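Local coordinates for putative phophotriesterase (Proteus mirabilis, PDB 3RHG), which probably hydrolyses ester bonds with a two-zinc centre, as a member of the phosphotriesterase family of metal-dependent hydrolases, at residues H23-N28 with I164-V169; S123-Y126 with F130-K133. All blocks are in the same frame, centred on the assembly; numbering follows the deposited sequence.

In the fold
The chain enters the barrel with strand 19-24, and residues 23-28 carry two zinc ligands at its C-terminal end. After strand 89-94 comes strand 118-123, and its exit, residues 123-126, folds against residues 130-133, at the end of the short helix 128-131. Contact 2 therefore closes a small local loop. Strand 163-168 then brings Glu-166 to the metals, and contact 1 closes a much larger loop that contains all of contact 2. The two contacts meet where neighbouring parallel strands pair: Gly-165 N lies 2.9 Å from Ser-123 O, a probable hydrogen bond. Together they tie strands 19-24, 118-123 and 163-168 to the metal centre and to a loop beside it.

Contact 1 (H23-N28 with I164-V169); sequences HEHLFN and IGEIGV. With ZN (zinc ion), chain B; ZN (zinc ion), chain C.
His-23 and Glu-166 have the closest CA atoms of the two segments, 8.6 Å apart, so side chains and a zinc ion bridge the gap between the backbones. The chain turns a corner at His-23, while Glu-166 lies in strand 163-168 after a cis peptide bond. The first zinc ion (chain B) joins the segments. His-23 NE2 and His-25 NE2 bind it, the latter at 2.0 Å. Glu-166 OE2 does so at 2.1 Å. The close approach of Glu-166 OE2 to both ring nitrogens reflects this shared metal and is not hydrogen bonding. OE2 meets both imidazoles at an edge. The carboxylate is nearly coplanar with the His-25 ring, at 15°, but stands steeply to the His-23 ring, at 82°. Glu-166 CG sits between its backbone N and carbonyl carbon (chi1 59°), and the chain then runs extended to the metals. Its other oxygen, OE1, binds the second zinc ion (chain C) at 1.9 Å. One carboxylate thus bridges two metals, and both its oxygens are fixed. Second-shell bonds steady the histidines: His-23 ND1 pairs with Asn-197 OD1 and His-25 ND1 with Thr-96 OG1. These bonds probably help to keep each NE2 turned to the metal. Asp-294 also binds the first zinc ion; His-199 and His-229 bind the second. A cacodylate ion spans both, O1 on the first and O2 on the second. The His-x-His pair at the end of strand 19-24 and the bridging glutamate on strand 163-168 mark the binuclear metal centre of an amidohydrolase-type (beta/alpha)8 barrel.

Contact 2 (S123-Y126 with F130-K133); sequences SGLY and FEGK. With CAC (cacodylate ion), chain E.
Glu-131 turns its carboxylate back from a short helix to receive a backbone N-H, that of Tyr-126, in the loop before the helix. The setting is a beta-alpha loop of the (beta/alpha)8 barrel, at the metal-holding C-terminal end of strand 118-123. Tyr-126 N donates to Glu-131 OE2 over 2.9 Å, and the bond is almost straight at 177°. It reaches the anti side of the carboxylate, 25° out of its plane. The glutamate chain is bent at chi2, which folds the carboxylate toward the loop. Ser-98 OG and Ser-100 OG also bond to OE2, so three donors hold this buried oxygen. OE1 forms a salt bridge with Arg-134. Leu-125 crosses Glu-131 at about a right angle, with CD2 3.8 Å from OE2. This apolar branch covers part of the carboxylate.

Tyr-126 and Phe-130 run side by side and point the same way. Their ring planes are inclined at 57°, an oblique pair with centroids 5.3 Å apart. Tyr-126 CD2 and CE2 both lie 3.6 Å from Phe-130 CD2, at the edge of the tyrosine ring. On its way to the metal site the tyrosine ring also meets His-199, a ligand of the second zinc ion, edge-to-face. Its hydroxyl reaches the cacodylate, probably from the crystallisation liquor: Tyr-126 OH donates to O2, the oxygen on the second zinc ion, at 2.5 Å.

Contact 1 (H23-N28 with I164-V169)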
ATOM      1  N   HIS A  23     -17.133   7.266   9.895  1.00 16.56           N
ATOM      2  CA  HIS A  23     -17.133   5.798  10.040  1.00 16.01           C
ATOM      3  C   HIS A  23     -15.765   5.290  10.491  1.00 15.55           C
ATOM      4  O   HIS A  23     -14.862   5.111   9.662  1.00 16.86           O
ATOM      5  CB  HIS A  23     -17.544   5.075   8.742  1.00 17.84           C
ATOM      6  CG  HIS A  23     -17.667   3.577   8.899  1.00 19.32           C
ATOM      7  ND1 HIS A  23     -18.866   2.900   8.784  1.00 19.03           N
ATOM      8  CD2 HIS A  23     -16.730   2.633   9.174  1.00 17.94           C
ATOM      9  CE1 HIS A  23     -18.663   1.604   8.972  1.00 21.10           C
ATOM     10  NE2 HIS A  23     -17.374   1.411   9.216  1.00 18.06           N
ATOM     11  N   GLU A  24     -15.625   5.064  11.797  1.00 18.31           N
ATOM     12  CA  GLU A  24     -14.361   4.594  12.379  1.00 17.54           C
ATOM     13  C   GLU A  24     -14.700   3.585  13.462  1.00 17.30           C
ATOM     14  O   GLU A  24     -15.863   3.457  13.835  1.00 17.69           O
ATOM     15  CB  GLU A  24     -13.586   5.786  13.000  1.00 18.75           C
ATOM     16  CG  GLU A  24     -13.324   6.914  12.029  1.00 17.80           C
ATOM     17  CD  GLU A  24     -12.394   6.516  10.912  1.00 19.01           C
ATOM     18  OE1 GLU A  24     -11.663   5.486  11.027  1.00 18.28           O
ATOM     19  OE2 GLU A  24     -12.393   7.234   9.894  1.00 19.34           O
ATOM     20  N   HIS A  25     -13.694   2.877  13.964  1.00 18.58           N
ATOM     21  CA  HIS A  25     -13.876   2.089  15.178  1.00 17.07           C
ATOM     22  C   HIS A  25     -12.828   2.476  16.182  1.00 18.40           C
ATOM     23  O   HIS A  25     -11.651   2.278  15.938  1.00 20.61           O
ATOM     24  CB  HIS A  25     -13.866   0.581  14.885  1.00 17.66           C
ATOM     25  CG  HIS A  25     -14.886   0.206  13.857  1.00 16.47           C
ATOM     26  ND1 HIS A  25     -16.187  -0.099  14.187  1.00 18.42           N
ATOM     27  CD2 HIS A  25     -14.826   0.198  12.502  1.00 18.14           C
ATOM     28  CE1 HIS A  25     -16.878  -0.334  13.086  1.00 17.13           C
ATOM     29  NE2 HIS A  25     -16.074  -0.169  12.047  1.00 17.48           N
ATOM     30  N   LEU A  26     -13.260   3.088  17.281  1.00 20.38           N
ATOM     31  CA  LEU A  26     -12.334   3.401  18.373  1.00 20.31           C
ATOM     32  C   LEU A  26     -12.080   2.173  19.236  1.00 20.50           C
ATOM     33  O   LEU A  26     -10.927   1.855  19.519  1.00 22.32           O
ATOM     34  CB  LEU A  26     -12.846   4.554  19.245  1.00 21.85           C
ATOM     35  CG  LEU A  26     -12.612   5.942  18.627  1.00 21.09           C
ATOM     36  CD1 LEU A  26     -13.342   6.052  17.280  1.00 25.85           C
ATOM     37  CD2 LEU A  26     -13.028   7.070  19.590  1.00 23.96           C
ATOM     38  N   PHE A  27     -13.165   1.514  19.649  1.00 20.60           N
ATOM     39  CA  PHE A  27     -13.104   0.313  20.483  1.00 20.26           C
ATOM     40  C   PHE A  27     -13.933  -0.787  19.836  1.00 22.19           C
ATOM     41  O   PHE A  27     -15.152  -0.652  19.636  1.00 23.50           O
ATOM     42  CB  PHE A  27     -13.586   0.613  21.907  1.00 21.14           C
ATOM     43  CG  PHE A  27     -12.795   1.708  22.576  1.00 22.63           C
ATOM     44  CD1 PHE A  27     -11.529   1.440  23.101  1.00 26.20           C
ATOM     45  CD2 PHE A  27     -13.293   3.007  22.664  1.00 24.11           C
ATOM     46  CE1 PHE A  27     -10.770   2.433  23.687  1.00 26.00           C
ATOM     47  CE2 PHE A  27     -12.537   4.013  23.254  1.00 24.64           C
ATOM     48  CZ  PHE A  27     -11.272   3.731  23.765  1.00 25.72           C
ATOM     49  N   ASN A  28     -13.243  -1.857  19.457  1.00 22.46           N
ATOM     50  CA  ASN A  28     -13.870  -3.022  18.886  1.00 21.54           C
ATOM     51  C   ASN A  28     -13.002  -4.218  19.230  1.00 21.48           C
ATOM     52  O   ASN A  28     -11.836  -4.064  19.595  1.00 23.04           O
ATOM     53  CB  ASN A  28     -14.085  -2.868  17.366  1.00 19.24           C
ATOM     54  CG  ASN A  28     -12.771  -2.828  16.570  1.00 21.12           C
ATOM     55  OD1 ASN A  28     -11.787  -2.208  16.983  1.00 24.17           O
ATOM     56  ND2 ASN A  28     -12.759  -3.496  15.428  1.00 22.55           N
ATOM     57  N   ILE A 164     -27.438   4.958  13.756  1.00 14.73           N
ATOM     58  CA  ILE A 164     -27.900   3.579  13.621  1.00 16.24           C
ATOM     59  C   ILE A 164     -26.932   2.872  12.679  1.00 16.80           C
ATOM     60  O   ILE A 164     -26.735   3.306  11.548  1.00 17.50           O
ATOM     61  CB  ILE A 164     -29.336   3.519  13.067  1.00 16.58           C
ATOM     62  CG1 ILE A 164     -30.304   4.235  14.024  1.00 16.47           C
ATOM     63  CG2 ILE A 164     -29.754   2.058  12.820  1.00 17.67           C
ATOM     64  CD1 ILE A 164     -31.690   4.507  13.412  1.00 18.58           C
ATOM     65  N   GLY A 165     -26.297   1.807  13.153  1.00 15.84           N
ATOM     66  CA  GLY A 165     -25.326   1.092  12.310  1.00 17.02           C
ATOM     67  C   GLY A 165     -24.137   0.605  13.106  1.00 16.94           C
ATOM     68  O   GLY A 165     -24.167   0.672  14.332  1.00 18.05           O
ATOM     69  N   GLU A 166     -23.114   0.077  12.423  1.00 17.77           N
ATOM     70  CA  GLU A 166     -23.212  -0.266  11.008  1.00 17.11           C
ATOM     71  C   GLU A 166     -24.018  -1.561  10.837  1.00 16.51           C
ATOM     72  O   GLU A 166     -23.710  -2.597  11.468  1.00 20.27           O
ATOM     73  CB  GLU A 166     -21.835  -0.359  10.349  1.00 17.51           C
ATOM     74  CG  GLU A 166     -20.870  -1.380  10.946  1.00 19.67           C
ATOM     75  CD  GLU A 166     -19.560  -1.422  10.149  1.00 19.98           C
ATOM     76  OE1 GLU A 166     -19.610  -1.765   8.953  1.00 20.02           O
ATOM     77  OE2 GLU A 166     -18.490  -1.083  10.691  1.00 21.12           O
ATOM     78  N   ILE A 167     -25.086  -1.485  10.050  1.00 16.57           N
ATOM     79  CA  ILE A 167     -26.045  -2.589   9.937  1.00 16.28           C
ATOM     80  C   ILE A 167     -25.466  -3.636   9.005  1.00 17.36           C
ATOM     81  O   ILE A 167     -25.116  -3.347   7.860  1.00 17.56           O
ATOM     82  CB  ILE A 167     -27.412  -2.121   9.411  1.00 16.65           C
ATOM     83  CG1 ILE A 167     -27.974  -0.999  10.289  1.00 19.39           C
ATOM     84  CG2 ILE A 167     -28.412  -3.316   9.297  1.00 19.53           C
ATOM     85  CD1 ILE A 167     -28.242  -1.420  11.759  1.00 21.29           C
ATOM     86  N   GLY A 168     -25.380  -4.874   9.477  1.00 17.62           N
ATOM     87  CA  GLY A 168     -24.660  -5.902   8.718  1.00 18.42           C
ATOM     88  C   GLY A 168     -25.417  -6.492   7.534  1.00 17.72           C
ATOM     89  O   GLY A 168     -26.421  -7.211   7.719  1.00 18.59           O
ATOM     90  N   VAL A 169     -24.917  -6.228   6.320  1.00 16.88           N
ATOM     91  CA  VAL A 169     -25.361  -6.950   5.123  1.00 17.90           C
ATOM     92  C   VAL A 169     -24.143  -7.741   4.652  1.00 17.62           C
ATOM     93  O   VAL A 169     -23.150  -7.156   4.197  1.00 17.82           O
ATOM     94  CB  VAL A 169     -25.835  -5.997   3.984  1.00 18.32           C
ATOM     95  CG1 VAL A 169     -26.183  -6.781   2.698  1.00 19.12           C
ATOM     96  CG2 VAL A 169     -27.011  -5.130   4.449  1.00 19.81           C
TER
HETATM   97 ZN    ZN B 367     -16.608  -0.267  10.127  1.00 21.10          ZN
HETATM   98 ZN    ZN C 368     -18.462  -2.772   7.790  1.00 22.50          ZN

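Contact 2 (S123-Y126 with F130-K133)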
ATOM      1  N   SER A 123     -25.656   2.254  17.346  1.00 15.99           N
ATOM      2  CA  SER A 123     -26.511   1.130  17.720  1.00 15.98           C
ATOM      3  C   SER A 123     -26.955   0.425  16.446  1.00 16.25           C
ATOM      4  O   SER A 123     -27.617   1.023  15.596  1.00 18.12           O
ATOM      5  CB  SER A 123     -27.751   1.644  18.475  1.00 19.25           C
ATOM      6  OG  SER A 123     -28.653   0.579  18.716  1.00 18.62           O
ATOM      7  N   GLY A 124     -26.670  -0.871  16.338  1.00 17.09           N
ATOM      8  CA  GLY A 124     -27.116  -1.602  15.154  1.00 18.91           C
ATOM      9  C   GLY A 124     -26.493  -2.975  15.124  1.00 17.93           C
ATOM     10  O   GLY A 124     -25.329  -3.128  15.486  1.00 19.73           O
ATOM     11  N   LEU A 125     -27.244  -3.970  14.661  1.00 18.55           N
ATOM     12  CA  LEU A 125     -26.714  -5.328  14.644  1.00 18.52           C
ATOM     13  C   LEU A 125     -25.870  -5.555  13.398  1.00 18.76           C
ATOM     14  O   LEU A 125     -26.175  -5.043  12.305  1.00 18.53           O
ATOM     15  CB  LEU A 125     -27.850  -6.366  14.759  1.00 19.73           C
ATOM     16  CG  LEU A 125     -28.683  -6.216  16.042  1.00 21.56           C
ATOM     17  CD1 LEU A 125     -29.810  -7.215  16.100  1.00 27.32           C
ATOM     18  CD2 LEU A 125     -27.782  -6.355  17.254  1.00 26.90           C
ATOM     19  N   TYR A 126     -24.797  -6.320  13.574  1.00 18.80           N
ATOM     20  CA  TYR A 126     -23.818  -6.546  12.518  1.00 18.79           C
ATOM     21  C   TYR A 126     -24.211  -7.816  11.721  1.00 18.78           C
ATOM     22  O   TYR A 126     -25.382  -8.225  11.745  1.00 19.09           O
ATOM     23  CB  TYR A 126     -22.426  -6.653  13.168  1.00 19.12           C
ATOM     24  CG  TYR A 126     -21.263  -6.572  12.222  1.00 21.06           C
ATOM     25  CD1 TYR A 126     -21.181  -5.545  11.279  1.00 18.78           C
ATOM     26  CD2 TYR A 126     -20.233  -7.511  12.264  1.00 20.38           C
ATOM     27  CE1 TYR A 126     -20.108  -5.450  10.413  1.00 20.37           C
ATOM     28  CE2 TYR A 126     -19.168  -7.436  11.392  1.00 21.11           C
ATOM     29  CZ  TYR A 126     -19.098  -6.391  10.481  1.00 21.66           C
ATOM     30  OH  TYR A 126     -18.031  -6.342   9.618  1.00 22.78           O
ATOM     31  N   PHE A 130     -21.442 -12.880  13.095  1.00 19.98           N
ATOM     32  CA  PHE A 130     -21.159 -12.436  14.458  1.00 20.24           C
ATOM     33  C   PHE A 130     -22.403 -12.482  15.352  1.00 19.21           C
ATOM     34  O   PHE A 130     -22.305 -12.779  16.552  1.00 23.21           O
ATOM     35  CB  PHE A 130     -20.610 -10.997  14.462  1.00 20.83           C
ATOM     36  CG  PHE A 130     -19.213 -10.884  13.948  1.00 22.35           C
ATOM     37  CD1 PHE A 130     -18.147 -10.833  14.833  1.00 25.05           C
ATOM     38  CD2 PHE A 130     -18.962 -10.826  12.577  1.00 23.55           C
ATOM     39  CE1 PHE A 130     -16.834 -10.732  14.364  1.00 28.78           C
ATOM     40  CE2 PHE A 130     -17.667 -10.743  12.096  1.00 24.34           C
ATOM     41  CZ  PHE A 130     -16.597 -10.677  12.983  1.00 27.72           C
ATOM     42  N   GLU A 131     -23.563 -12.180  14.774  1.00 20.25           N
ATOM     43  CA  GLU A 131     -24.789 -11.978  15.559  1.00 18.20           C
ATOM     44  C   GLU A 131     -25.558 -13.279  15.820  1.00 18.72           C
ATOM     45  O   GLU A 131     -26.287 -13.389  16.800  1.00 19.98           O
ATOM     46  CB  GLU A 131     -25.714 -10.948  14.891  1.00 19.77           C
ATOM     47  CG  GLU A 131     -25.096  -9.528  14.758  1.00 20.22           C
ATOM     48  CD  GLU A 131     -24.965  -8.795  16.097  1.00 17.96           C
ATOM     49  OE1 GLU A 131     -25.377  -9.343  17.151  1.00 23.79           O
ATOM     50  OE2 GLU A 131     -24.444  -7.652  16.103  1.00 21.25           O
ATOM     51  N   GLY A 132     -25.418 -14.242  14.915  1.00 20.11           N
ATOM     52  CA  GLY A 132     -26.123 -15.496  15.105  1.00 20.81           C
ATOM     53  C   GLY A 132     -27.622 -15.315  15.227  1.00 21.84           C
ATOM     54  O   GLY A 132     -28.242 -14.540  14.453  1.00 22.67           O
ATOM     55  N   LYS A 133     -28.204 -16.024  16.198  1.00 22.47           N
ATOM     56  CA  LYS A 133     -29.641 -16.007  16.435  1.00 24.96           C
ATOM     57  C   LYS A 133     -30.181 -14.637  16.840  1.00 24.25           C
ATOM     58  O   LYS A 133     -31.393 -14.442  16.841  1.00 27.07           O
ATOM     59  CB  LYS A 133     -30.048 -17.035  17.506  1.00 27.21           C
ATOM     60  CG  LYS A 133     -29.657 -18.447  17.230  1.00 33.97           C
ATOM     61  CD  LYS A 133     -29.981 -19.306  18.488  1.00 41.63           C
ATOM     62  CE  LYS A 133     -29.675 -20.791  18.314  1.00 46.66           C
ATOM     63  NZ  LYS A 133     -30.678 -21.481  17.442  1.00 47.71           N
TER
HETATM   64 AS   CAC E 370     -15.957  -3.420   9.472  1.00 24.26          AS
HETATM   65  O1  CAC E 370     -15.976  -1.739   9.049  1.00 22.05           O
HETATM   66  O2  CAC E 370     -17.376  -4.070   8.726  1.00 20.73           O
HETATM   67  C1  CAC E 370     -14.437  -4.259   8.629  1.00 24.39           C
HETATM   68  C2  CAC E 370     -16.027  -3.723  11.396  1.00 26.15           C